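Local atomic coordinates of filamentation induced by cAMP protein Fic (Desulfovibrio alaskensis, PDB entry 4RGL), a protein that belongs to the Fic/DOC family and joins a largely helical Fic core to a C-terminal domain of the helix-turn-helix clan. Residues E123-R136 and Y177-N189. Sequence-based numbering, arbitrary orientation.
Sequences ETGRYRSGGVGIFR and YEFEFIHPFADGN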
ATOM      1  N   GLU A 123     -16.113  22.070  -0.034  1.00 68.73           N
ATOM      2  CA  GLU A 123     -15.456  22.259  -1.334  1.00 67.96           C
ATOM      3  C   GLU A 123     -14.712  20.992  -1.770  1.00 70.31           C
ATOM      4  O   GLU A 123     -13.536  20.816  -1.442  1.00 70.02           O
ATOM      5  CB  GLU A 123     -14.493  23.452  -1.293  1.00 68.88           C
ATOM      6  CG  GLU A 123     -15.192  24.789  -1.132  1.00 76.28           C
ATOM      7  CD  GLU A 123     -14.253  25.976  -1.130  1.00 88.97           C
ATOM      8  OE1 GLU A 123     -13.628  26.239  -0.077  1.00 63.90           O
ATOM      9  OE2 GLU A 123     -14.142  26.645  -2.182  1.00 89.74           O
ATOM     10  N   THR A 124     -15.381  20.147  -2.568  1.00 66.20           N
ATOM     11  CA  THR A 124     -14.802  18.905  -3.089  1.00 64.23           C
ATOM     12  C   THR A 124     -14.683  18.974  -4.606  1.00 68.13           C
ATOM     13  O   THR A 124     -15.590  19.469  -5.267  1.00 69.94           O
ATOM     14  CB  THR A 124     -15.664  17.702  -2.667  1.00 67.72           C
ATOM     15  OG1 THR A 124     -16.959  17.834  -3.250  1.00 68.55           O
ATOM     16  CG2 THR A 124     -15.785  17.571  -1.161  1.00 65.14           C
ATOM     17  N   GLY A 125     -13.594  18.432  -5.146  1.00 63.79           N
ATOM     18  CA  GLY A 125     -13.372  18.376  -6.591  1.00 64.92           C
ATOM     19  C   GLY A 125     -13.161  19.737  -7.229  1.00 70.24           C
ATOM     20  O   GLY A 125     -13.508  19.943  -8.396  1.00 71.63           O
ATOM     21  N   ARG A 126     -12.611  20.683  -6.451  1.00 65.98           N
ATOM     22  CA  ARG A 126     -12.329  22.049  -6.900  1.00 66.23           C
ATOM     23  C   ARG A 126     -11.327  22.693  -5.976  1.00 68.16           C
ATOM     24  O   ARG A 126     -11.171  22.251  -4.831  1.00 66.07           O
ATOM     25  CB  ARG A 126     -13.630  22.894  -6.967  1.00 68.45           C
ATOM     26  CG  ARG A 126     -14.445  22.885  -5.675  1.00 78.67           C
ATOM     27  CD  ARG A 126     -15.764  23.615  -5.841  1.00 95.22           C
ATOM     28  NE  ARG A 126     -16.680  23.340  -4.730  1.00109.91           N
ATOM     29  CZ  ARG A 126     -17.536  22.319  -4.711  1.00129.53           C
ATOM     30  NH1 ARG A 126     -17.600  21.478  -5.739  1.00115.08           N
ATOM     31  NH2 ARG A 126     -18.332  22.132  -3.666  1.00121.76           N
ATOM     32  N   TYR A 127     -10.635  23.729  -6.450  1.00 64.90           N
ATOM     33  CA  TYR A 127      -9.652  24.411  -5.624  1.00 62.68           C
ATOM     34  C   TYR A 127     -10.343  25.322  -4.618  1.00 64.77           C
ATOM     35  O   TYR A 127     -11.486  25.738  -4.839  1.00 65.33           O
ATOM     36  CB  TYR A 127      -8.659  25.208  -6.487  1.00 64.18           C
ATOM     37  CG  TYR A 127      -7.881  24.345  -7.461  1.00 66.32           C
ATOM     38  CD1 TYR A 127      -7.345  23.120  -7.066  1.00 66.67           C
ATOM     39  CD2 TYR A 127      -7.570  24.806  -8.738  1.00 68.80           C
ATOM     40  CE1 TYR A 127      -6.597  22.338  -7.945  1.00 67.34           C
ATOM     41  CE2 TYR A 127      -6.814  24.038  -9.624  1.00 69.90           C
ATOM     42  CZ  TYR A 127      -6.325  22.805  -9.222  1.00 75.50           C
ATOM     43  OH  TYR A 127      -5.588  22.038 -10.096  1.00 76.93           O
ATOM     44  N   ARG A 128      -9.684  25.567  -3.475  1.00 59.27           N
ATOM     45  CA  ARG A 128     -10.221  26.402  -2.400  1.00 58.82           C
ATOM     46  C   ARG A 128     -10.530  27.816  -2.895  1.00 65.85           C
ATOM     47  O   ARG A 128      -9.792  28.362  -3.726  1.00 66.41           O
ATOM     48  CB  ARG A 128      -9.236  26.459  -1.227  1.00 55.79           C
ATOM     49  CG  ARG A 128      -7.835  26.850  -1.642  1.00 60.84           C
ATOM     50  CD  ARG A 128      -6.873  26.751  -0.504  1.00 65.06           C
ATOM     51  NE  ARG A 128      -5.491  26.918  -0.950  1.00 63.54           N
ATOM     52  CZ  ARG A 128      -4.868  28.089  -1.013  1.00 74.53           C
ATOM     53  NH1 ARG A 128      -5.502  29.205  -0.676  1.00 61.04           N
ATOM     54  NH2 ARG A 128      -3.610  28.155  -1.421  1.00 60.74           N
ATOM     55  N   SER A 129     -11.630  28.397  -2.404  1.00 63.82           N
ATOM     56  CA  SER A 129     -12.025  29.752  -2.771  1.00 65.21           C
ATOM     57  C   SER A 129     -11.353  30.771  -1.861  1.00 71.03           C
ATOM     58  O   SER A 129     -11.305  31.966  -2.191  1.00 73.25           O
ATOM     59  CB  SER A 129     -13.540  29.903  -2.700  1.00 67.38           C
ATOM     60  OG  SER A 129     -14.021  29.623  -1.396  1.00 72.21           O
ATOM     61  N   GLY A 130     -10.827  30.295  -0.733  1.00 65.18           N
ATOM     62  CA  GLY A 130     -10.177  31.150   0.244  1.00 65.27           C
ATOM     63  C   GLY A 130      -8.818  30.654   0.674  1.00 71.42           C
ATOM     64  O   GLY A 130      -8.274  29.705   0.091  1.00 71.06           O
ATOM     65  N   GLY A 131      -8.250  31.317   1.676  1.00 68.98           N
ATOM     66  CA  GLY A 131      -6.958  30.951   2.225  1.00 67.97           C
ATOM     67  C   GLY A 131      -7.012  29.692   3.061  1.00 70.72           C
ATOM     68  O   GLY A 131      -8.094  29.258   3.471  1.00 69.57           O
ATOM     69  N   VAL A 132      -5.856  29.082   3.300  1.00 67.93           N
ATOM     70  CA  VAL A 132      -5.773  27.869   4.100  1.00 67.91           C
ATOM     71  C   VAL A 132      -4.411  27.825   4.823  1.00 73.81           C
ATOM     72  O   VAL A 132      -3.409  28.339   4.301  1.00 73.31           O
ATOM     73  CB  VAL A 132      -6.010  26.585   3.224  1.00 71.10           C
ATOM     74  CG1 VAL A 132      -4.828  26.323   2.296  1.00 70.46           C
ATOM     75  CG2 VAL A 132      -6.292  25.367   4.099  1.00 70.29           C
ATOM     76  N   GLY A 133      -4.403  27.265   6.027  1.00 71.73           N
ATOM     77  CA  GLY A 133      -3.186  27.116   6.810  1.00 72.05           C
ATOM     78  C   GLY A 133      -2.436  25.841   6.478  1.00 77.10           C
ATOM     79  O   GLY A 133      -3.050  24.779   6.309  1.00 75.99           O
ATOM     80  N   ILE A 134      -1.096  25.942   6.333  1.00 74.93           N
ATOM     81  CA  ILE A 134      -0.250  24.779   6.083  1.00 74.69           C
ATOM     82  C   ILE A 134       0.267  24.235   7.419  1.00 81.98           C
ATOM     83  O   ILE A 134       0.907  24.970   8.185  1.00 81.36           O
ATOM     84  CB  ILE A 134       0.923  25.121   5.111  1.00 77.35           C
ATOM     85  CG1 ILE A 134       0.395  25.680   3.770  1.00 77.47           C
ATOM     86  CG2 ILE A 134       1.825  23.893   4.890  1.00 76.87           C
ATOM     87  CD1 ILE A 134       1.504  26.119   2.780  1.00 82.70           C
ATOM     88  N   PHE A 135      -0.054  22.964   7.720  1.00 81.31           N
ATOM     89  CA  PHE A 135       0.394  22.307   8.946  1.00 82.45           C
ATOM     90  C   PHE A 135       1.562  21.383   8.666  1.00 86.12           C
ATOM     91  O   PHE A 135       1.483  20.541   7.758  1.00 85.75           O
ATOM     92  CB  PHE A 135      -0.759  21.517   9.593  1.00 84.80           C
ATOM     93  CG  PHE A 135      -1.794  22.370  10.279  1.00 87.73           C
ATOM     94  CD1 PHE A 135      -2.869  22.894   9.572  1.00 91.51           C
ATOM     95  CD2 PHE A 135      -1.735  22.595  11.652  1.00 90.75           C
ATOM     96  CE1 PHE A 135      -3.835  23.671  10.212  1.00 93.29           C
ATOM     97  CE2 PHE A 135      -2.717  23.347  12.295  1.00 94.25           C
ATOM     98  CZ  PHE A 135      -3.756  23.888  11.571  1.00 92.69           C
ATOM     99  N   ARG A 136       2.653  21.527   9.436  1.00 81.93           N
ATOM    100  CA  ARG A 136       3.803  20.637   9.316  1.00 81.00           C
ATOM    101  C   ARG A 136       4.146  20.045  10.690  1.00 85.84           C
ATOM    102  O   ARG A 136       5.151  20.411  11.301  1.00 85.48           O
ATOM    103  CB  ARG A 136       5.022  21.364   8.697  1.00 78.20           C
ATOM    104  CG  ARG A 136       4.770  21.849   7.273  1.00 80.96           C
ATOM    105  CD  ARG A 136       6.049  21.972   6.480  1.00 89.09           C
ATOM    106  NE  ARG A 136       5.801  22.516   5.144  1.00 92.98           N
ATOM    107  CZ  ARG A 136       6.134  23.749   4.774  1.00104.94           C
ATOM    108  NH1 ARG A 136       6.812  24.537   5.602  1.00 91.98           N
ATOM    109  NH2 ARG A 136       5.856  24.177   3.551  1.00 89.67           N
ATOM    110  N   TYR A 177       6.606  18.111  -3.495  1.00 69.57           N
ATOM    111  CA  TYR A 177       7.160  19.296  -2.849  1.00 69.45           C
ATOM    112  C   TYR A 177       6.417  20.554  -3.278  1.00 73.81           C
ATOM    113  O   TYR A 177       6.066  21.380  -2.432  1.00 74.96           O
ATOM    114  CB  TYR A 177       8.653  19.420  -3.175  1.00 71.91           C
ATOM    115  CG  TYR A 177       9.282  20.714  -2.718  1.00 75.25           C
ATOM    116  CD1 TYR A 177       9.652  20.902  -1.389  1.00 76.93           C
ATOM    117  CD2 TYR A 177       9.633  21.701  -3.635  1.00 77.75           C
ATOM    118  CE1 TYR A 177      10.297  22.065  -0.973  1.00 79.00           C
ATOM    119  CE2 TYR A 177      10.315  22.851  -3.238  1.00 79.70           C
ATOM    120  CZ  TYR A 177      10.637  23.033  -1.905  1.00 89.15           C
ATOM    121  OH  TYR A 177      11.275  24.185  -1.505  1.00 94.01           O
ATOM    122  N   GLU A 178       6.172  20.706  -4.580  1.00 69.32           N
ATOM    123  CA  GLU A 178       5.464  21.869  -5.100  1.00 68.85           C
ATOM    124  C   GLU A 178       3.997  21.861  -4.662  1.00 70.62           C
ATOM    125  O   GLU A 178       3.490  22.882  -4.196  1.00 69.88           O
ATOM    126  CB  GLU A 178       5.563  21.920  -6.625  1.00 71.48           C
ATOM    127  CG  GLU A 178       6.957  22.252  -7.130  1.00 79.24           C
ATOM    128  CD  GLU A 178       7.480  23.604  -6.682  1.00 93.11           C
ATOM    129  OE1 GLU A 178       6.708  24.589  -6.735  1.00 87.35           O
ATOM    130  OE2 GLU A 178       8.663  23.680  -6.286  1.00 87.87           O
ATOM    131  N   PHE A 179       3.328  20.682  -4.764  1.00 65.72           N
ATOM    132  CA  PHE A 179       1.920  20.518  -4.388  1.00 63.80           C
ATOM    133  C   PHE A 179       1.701  20.873  -2.914  1.00 65.45           C
ATOM    134  O   PHE A 179       0.716  21.525  -2.585  1.00 64.35           O
ATOM    135  CB  PHE A 179       1.455  19.070  -4.662  1.00 65.12           C
ATOM    136  CG  PHE A 179      -0.022  18.838  -4.462  1.00 66.36           C
ATOM    137  CD1 PHE A 179      -0.532  18.521  -3.205  1.00 68.70           C
ATOM    138  CD2 PHE A 179      -0.903  18.910  -5.532  1.00 69.51           C
ATOM    139  CE1 PHE A 179      -1.906  18.335  -3.015  1.00 69.28           C
ATOM    140  CE2 PHE A 179      -2.274  18.694  -5.346  1.00 72.40           C
ATOM    141  CZ  PHE A 179      -2.766  18.408  -4.087  1.00 69.38           C
ATOM    142  N   GLU A 180       2.624  20.441  -2.027  1.00 61.88           N
ATOM    143  CA  GLU A 180       2.509  20.708  -0.589  1.00 61.31           C
ATOM    144  C   GLU A 180       2.617  22.221  -0.310  1.00 66.22           C
ATOM    145  O   GLU A 180       1.938  22.732   0.580  1.00 65.17           O
ATOM    146  CB  GLU A 180       3.594  19.930   0.193  1.00 62.36           C
ATOM    147  CG  GLU A 180       3.312  19.792   1.692  1.00 71.25           C
ATOM    148  CD  GLU A 180       3.727  20.965   2.574  1.00 83.28           C
ATOM    149  OE1 GLU A 180       4.401  21.890   2.064  1.00 59.19           O
ATOM    150  OE2 GLU A 180       3.473  20.899   3.798  1.00 80.97           O
ATOM    151  N   PHE A 181       3.466  22.935  -1.085  1.00 63.73           N
ATOM    152  CA  PHE A 181       3.635  24.377  -0.929  1.00 63.68           C
ATOM    153  C   PHE A 181       2.361  25.132  -1.332  1.00 67.04           C
ATOM    154  O   PHE A 181       2.017  26.140  -0.703  1.00 66.78           O
ATOM    155  CB  PHE A 181       4.830  24.875  -1.761  1.00 66.60           C
ATOM    156  CG  PHE A 181       4.928  26.384  -1.865  1.00 69.02           C
ATOM    157  CD1 PHE A 181       5.483  27.135  -0.836  1.00 72.61           C
ATOM    158  CD2 PHE A 181       4.452  27.053  -2.990  1.00 71.55           C
ATOM    159  CE1 PHE A 181       5.547  28.533  -0.923  1.00 74.20           C
ATOM    160  CE2 PHE A 181       4.508  28.448  -3.071  1.00 74.93           C
ATOM    161  CZ  PHE A 181       5.067  29.178  -2.043  1.00 73.06           C
ATOM    162  N   ILE A 182       1.687  24.677  -2.398  1.00 63.40           N
ATOM    163  CA  ILE A 182       0.521  25.383  -2.919  1.00 63.93           C
ATOM    164  C   ILE A 182      -0.734  25.091  -2.051  1.00 67.70           C
ATOM    165  O   ILE A 182      -1.498  26.018  -1.770  1.00 67.98           O
ATOM    166  CB  ILE A 182       0.270  25.034  -4.413  1.00 67.73           C
ATOM    167  CG1 ILE A 182       1.539  25.332  -5.270  1.00 69.18           C
ATOM    168  CG2 ILE A 182      -0.965  25.799  -4.958  1.00 68.54           C
ATOM    169  CD1 ILE A 182       1.491  24.809  -6.736  1.00 73.14           C
ATOM    170  N   HIS A 183      -0.923  23.806  -1.595  1.00 63.16           N
ATOM    171  CA  HIS A 183      -2.132  23.416  -0.824  1.00 62.19           C
ATOM    172  C   HIS A 183      -3.389  23.848  -1.589  1.00 67.16           C
ATOM    173  O   HIS A 183      -4.043  24.817  -1.204  1.00 67.46           O
ATOM    174  CB  HIS A 183      -2.109  24.041   0.596  1.00 62.48           C
ATOM    175  CG  HIS A 183      -1.712  23.089   1.681  1.00 65.05           C
ATOM    176  ND1 HIS A 183      -0.427  22.585   1.761  1.00 66.35           N
ATOM    177  CD2 HIS A 183      -2.401  22.704   2.785  1.00 66.36           C
ATOM    178  CE1 HIS A 183      -0.400  21.843   2.859  1.00 65.23           C
ATOM    179  NE2 HIS A 183      -1.563  21.888   3.510  1.00 65.48           N
ATOM    180  N   PRO A 184      -3.641  23.256  -2.784  1.00 63.46           N
ATOM    181  CA  PRO A 184      -4.683  23.809  -3.664  1.00 63.73           C
ATOM    182  C   PRO A 184      -6.103  23.580  -3.146  1.00 66.14           C
ATOM    183  O   PRO A 184      -7.014  24.280  -3.559  1.00 65.83           O
ATOM    184  CB  PRO A 184      -4.461  23.060  -4.980  1.00 65.98           C
ATOM    185  CG  PRO A 184      -3.798  21.802  -4.590  1.00 69.38           C
ATOM    186  CD  PRO A 184      -2.908  22.156  -3.444  1.00 64.42           C
ATOM    187  N   PHE A 185      -6.301  22.576  -2.295  1.00 62.02           N
ATOM    188  CA  PHE A 185      -7.642  22.241  -1.831  1.00 61.96           C
ATOM    189  C   PHE A 185      -7.886  22.753  -0.410  1.00 67.74           C
ATOM    190  O   PHE A 185      -6.935  23.000   0.338  1.00 67.36           O
ATOM    191  CB  PHE A 185      -7.869  20.731  -1.893  1.00 62.57           C
ATOM    192  CG  PHE A 185      -7.693  20.150  -3.274  1.00 64.37           C
ATOM    193  CD1 PHE A 185      -8.676  20.306  -4.243  1.00 68.48           C
ATOM    194  CD2 PHE A 185      -6.566  19.403  -3.593  1.00 66.14           C
ATOM    195  CE1 PHE A 185      -8.515  19.764  -5.519  1.00 70.26           C
ATOM    196  CE2 PHE A 185      -6.413  18.847  -4.865  1.00 69.82           C
ATOM    197  CZ  PHE A 185      -7.387  19.035  -5.823  1.00 69.01           C
ATOM    198  N   ALA A 186      -9.160  22.923  -0.043  1.00 65.55           N
ATOM    199  CA  ALA A 186      -9.537  23.359   1.292  1.00 65.69           C
ATOM    200  C   ALA A 186      -9.125  22.318   2.352  1.00 70.01           C
ATOM    201  O   ALA A 186      -8.754  22.690   3.466  1.00 70.37           O
ATOM    202  CB  ALA A 186     -11.034  23.605   1.355  1.00 67.20           C
ATOM    203  N   ASP A 187      -9.193  21.014   2.000  1.00 66.03           N
ATOM    204  CA  ASP A 187      -8.823  19.928   2.917  1.00 65.28           C
ATOM    205  C   ASP A 187      -8.181  18.777   2.162  1.00 67.03           C
ATOM    206  O   ASP A 187      -8.416  18.616   0.966  1.00 67.32           O
ATOM    207  CB  ASP A 187     -10.067  19.413   3.690  1.00 68.31           C
ATOM    208  CG  ASP A 187     -10.765  20.463   4.529  1.00 84.06           C
ATOM    209  OD1 ASP A 187     -11.682  21.130   4.001  1.00 85.95           O
ATOM    210  OD2 ASP A 187     -10.464  20.552   5.746  1.00 91.61           O
ATOM    211  N   GLY A 188      -7.431  17.944   2.885  1.00 61.88           N
ATOM    212  CA  GLY A 188      -6.860  16.713   2.345  1.00 60.87           C
ATOM    213  C   GLY A 188      -5.674  16.897   1.417  1.00 63.53           C
ATOM    214  O   GLY A 188      -5.375  16.006   0.616  1.00 63.28           O
ATOM    215  N   ASN A 189      -4.947  18.025   1.550  1.00 59.00           N
ATOM    216  CA  ASN A 189      -3.792  18.309   0.683  1.00 58.34           C
ATOM    217  C   ASN A 189      -2.667  17.317   0.934  1.00 62.65           C
ATOM    218  O   ASN A 189      -2.039  16.843  -0.016  1.00 63.10           O
ATOM    219  CB  ASN A 189      -3.299  19.734   0.881  1.00 54.47           C
ATOM    220  CG  ASN A 189      -4.282  20.764   0.391  1.00 71.48           C
ATOM    221  OD1 ASN A 189      -4.467  20.954  -0.820  1.00 65.43           O
ATOM    222  ND2 ASN A 189      -4.986  21.407   1.319  1.00 56.88           N
TER
HETATM  223  O   HOH W   1     -11.323  22.339  -1.994  1.00 67.49           O
HETATM  224  O   HOH W   2       1.800  19.374   5.308  1.00 70.88           O
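Glu180 OE2 is held by Arg136 NE at 3.1 Å and by a water that also donates to Phe135 O. Arg136 grips the carboxylate side-on: its NH2 reaches the syn lone pair of Glu180 OE1 at 3.1 Å, in the guanidinium plane, while NE meets OE2 from somewhat outside the carboxylate plane. The Glu180 chain, with CG anti to its backbone N (chi1 -162°), bends at the next bond to bring the acid to this arginine. Asp232 takes the other end of the guanidinium, at NH1.

Beside the salt bridge, Ile134 lays CG1 over the centre of one face of the His183 ring, a CH-pi contact 3.9 Å from the centroid. Asn189 CB touches the opposite face nearer its rim, and His183 ND1 donates to Glu180 O at 2.6 Å, which fixes the ring's rotation.

The buried guanidinium of Arg128 satisfies the carbonyls where helix 168-182 ends. From an extended chain, NE donates to His183 O and NH2 to Ile182 O (3.0 Å), both nearly along the C=O axis; NH1 turns back to Gly130 O, and Pro145 O also accepts from NH2. Val132 CG1 lies over one face of the group, toward its rim. Arg128 N adds a bond to Pro184 O (3.0 Å), which ties the two loops together, and Tyr127 CD1 packs against Pro184 CB at 3.6 Å. A second water bridges Glu123 O and Arg126 O to Ala186 N.

His183 to Asn189 carry the HPFxDGN part of the Fic signature motif: a loop from the end of helix 168-182 to Gly188, the N-cap of the next helix, with Asn189 as that helix's first residue. Strand 133-134 lies against its first residue, His183, and pairs with 142-143, as in the β-hairpin flap of Fic proteins, and an unknown ligand hydrogen-bonds to Asp187, Gly188 and Asn189.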